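Alkylhydroperoxidase AhpD core: uncharacterized peroxidase-related protein (Ralstonia eutropha, PDB 2PRR) is uncharacterized but, as a member of the carboxymuconolactone decarboxylase family with an AhpD-like core, probably acts as a peroxidase-related oxidoreductase. Local coordinates at residues 15-20 with 27-32. Residues are numbered along the deposited sequence; the frame is centred on the assembly and turned at random.
Sequences PELAAL and RILEVQ
Leu17 carries its CG anti to the backbone N (chi1 -176°), toward the helix, and a chi2 of 55° sets CD1 against Ile28 and CD2 toward Leu29. In Ile28, CG1 lies anti to the carbonyl carbon (chi1 -66°) and CG2 anti to the backbone N, and both branches meet the loop. Leu17 CD1 drops into the fork of Ile28, 3.7 Å from Ile28 CG2 and 3.9 Å from Ile28 CD1, with Ile28 CB close behind at 4.0 Å from the same methyl. The two side chains slide past each other, pointing in opposite directions. The second Leu17 methyl, CD2, turns to the next helix residue and approaches Leu29 CD2 more loosely, at 4.3 Å. Leu20, three residues further on, crosses Ile28 at roughly a right angle; its CD1 stands 3.9 Å from Ile28 CD1. The Ile28 CD1 methyl is therefore shared by two leucines. Between Leu17 and Leu20 the chain makes a short turn, with a weak hydrogen bond from Ala19 N to Glu16 O, and this brings both leucines to the helix while Ala18 and Ala19 stay on the exposed outside. A weak hydrogen bond from Arg25 NE to Leu17 O adds a polar link between the turn and helix 22-35. Ile28 also packs on Val38 of the following loop and on Phe42 of helix 40-45. The arrangement is local packing of an N-terminal turn against the helix that follows it, its centre about 21 Å from the centre of the chain. With 164 Å² buried and only methyl-rich branches meeting across it, this is a small apolar contact whose stability probably comes from dispersion and from removal of methyl surface from water, although Leu17 and Leu29 remain partly exposed.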
loop_
_atom_site.group_PDB
_atom_site.type_symbol
_atom_site.label_atom_id
_atom_site.label_comp_id
_atom_site.label_asym_id
_atom_site.label_seq_id
_atom_site.Cartn_x
_atom_site.Cartn_y
_atom_site.Cartn_z
ATOM N N PRO D 15 31.837 13.928 -16.893
ATOM C CA PRO D 15 32.795 14.739 -17.615
ATOM C C PRO D 15 34.015 15.097 -16.789
ATOM O O PRO D 15 33.963 15.075 -15.557
ATOM C CB PRO D 15 32.001 16.015 -17.897
ATOM C CG PRO D 15 31.112 16.128 -16.748
ATOM C CD PRO D 15 30.649 14.726 -16.533
ATOM N N GLU D 16 35.100 15.421 -17.488
ATOM C CA GLU D 16 36.314 15.898 -16.871
ATOM C C GLU D 16 36.075 17.346 -16.495
ATOM O O GLU D 16 35.492 18.099 -17.271
ATOM C CB GLU D 16 37.471 15.879 -17.877
ATOM C CG GLU D 16 37.960 14.520 -18.293
ATOM C CD GLU D 16 38.695 13.818 -17.179
ATOM O OE1 GLU D 16 38.824 14.406 -16.079
ATOM O OE2 GLU D 16 39.143 12.672 -17.405
ATOM N N LEU D 17 36.563 17.734 -15.322
ATOM C CA LEU D 17 36.440 19.105 -14.841
ATOM C C LEU D 17 36.947 20.071 -15.919
ATOM O O LEU D 17 36.347 21.116 -16.149
ATOM C CB LEU D 17 37.199 19.271 -13.516
ATOM C CG LEU D 17 37.133 20.627 -12.786
ATOM C CD1 LEU D 17 35.700 21.048 -12.535
ATOM C CD2 LEU D 17 37.905 20.608 -11.466
ATOM N N ALA D 18 38.013 19.693 -16.617
ATOM C CA ALA D 18 38.564 20.514 -17.699
ATOM C C ALA D 18 37.621 20.729 -18.904
ATOM O O ALA D 18 37.555 21.832 -19.439
ATOM C CB ALA D 18 39.891 19.907 -18.173
ATOM N N ALA D 19 36.873 19.704 -19.313
ATOM C CA ALA D 19 35.971 19.814 -20.485
ATOM C C ALA D 19 34.618 20.506 -20.230
ATOM O O ALA D 19 33.670 20.300 -20.990
ATOM C CB ALA D 19 35.722 18.423 -21.069
ATOM N N LEU D 20 34.538 21.343 -19.195
ATOM C CA LEU D 20 33.290 21.970 -18.796
ATOM C C LEU D 20 33.303 23.493 -18.854
ATOM O O LEU D 20 34.371 24.124 -18.680
ATOM C CB LEU D 20 32.975 21.594 -17.342
ATOM C CG LEU D 20 32.571 20.166 -16.992
ATOM C CD1 LEU D 20 32.448 20.018 -15.476
ATOM C CD2 LEU D 20 31.262 19.805 -17.699
ATOM N N ARG D 27 31.853 26.770 -9.944
ATOM C CA ARG D 27 30.990 26.336 -8.846
ATOM C C ARG D 27 31.589 25.081 -8.205
ATOM O O ARG D 27 31.612 24.958 -6.976
ATOM C CB ARG D 27 29.575 26.065 -9.332
ATOM C CG ARG D 27 28.644 25.569 -8.235
ATOM C CD ARG D 27 27.340 25.104 -8.816
ATOM N NE ARG D 27 26.432 26.198 -9.114
ATOM C CZ ARG D 27 25.606 26.750 -8.229
ATOM N NH1 ARG D 27 25.591 26.360 -6.953
ATOM N NH2 ARG D 27 24.792 27.717 -8.631
ATOM N N ILE D 28 32.072 24.163 -9.043
ATOM C CA ILE D 28 32.731 22.938 -8.578
ATOM C C ILE D 28 34.013 23.262 -7.795
ATOM O O ILE D 28 34.289 22.656 -6.757
ATOM C CB ILE D 28 33.053 21.983 -9.752
ATOM C CG1 ILE D 28 31.754 21.465 -10.384
ATOM C CG2 ILE D 28 33.914 20.808 -9.289
ATOM C CD1 ILE D 28 31.973 20.642 -11.643
ATOM N N LEU D 29 34.806 24.207 -8.282
ATOM C CA LEU D 29 36.035 24.576 -7.565
ATOM C C LEU D 29 35.763 25.264 -6.228
ATOM O O LEU D 29 36.494 25.052 -5.254
ATOM C CB LEU D 29 36.914 25.435 -8.463
ATOM C CG LEU D 29 37.657 24.598 -9.503
ATOM C CD1 LEU D 29 38.121 25.462 -10.652
ATOM C CD2 LEU D 29 38.846 23.850 -8.866
ATOM N N GLU D 30 34.709 26.078 -6.192
ATOM C CA GLU D 30 34.307 26.800 -4.978
ATOM C C GLU D 30 33.887 25.812 -3.877
ATOM O O GLU D 30 34.220 26.009 -2.702
ATOM C CB GLU D 30 33.182 27.802 -5.299
ATOM C CG GLU D 30 32.806 28.764 -4.152
ATOM N N VAL D 31 33.160 24.754 -4.269
ATOM C CA VAL D 31 32.745 23.692 -3.329
ATOM C C VAL D 31 33.919 22.811 -2.951
ATOM O O VAL D 31 33.979 22.334 -1.824
ATOM C CB VAL D 31 31.561 22.781 -3.843
ATOM C CG1 VAL D 31 31.914 21.999 -5.094
ATOM C CG2 VAL D 31 31.122 21.800 -2.753
ATOM N N GLN D 32 34.832 22.570 -3.888
ATOM C CA GLN D 32 36.007 21.784 -3.567
ATOM C C GLN D 32 36.899 22.547 -2.604
ATOM O O GLN D 32 37.247 22.044 -1.527
ATOM C CB GLN D 32 36.824 21.431 -4.804
ATOM C CG GLN D 32 38.100 20.711 -4.398
ATOM C CD GLN D 32 38.732 19.963 -5.518
ATOM O OE1 GLN D 32 39.112 20.545 -6.549
ATOM N NE2 GLN D 32 38.889 18.653 -5.319
#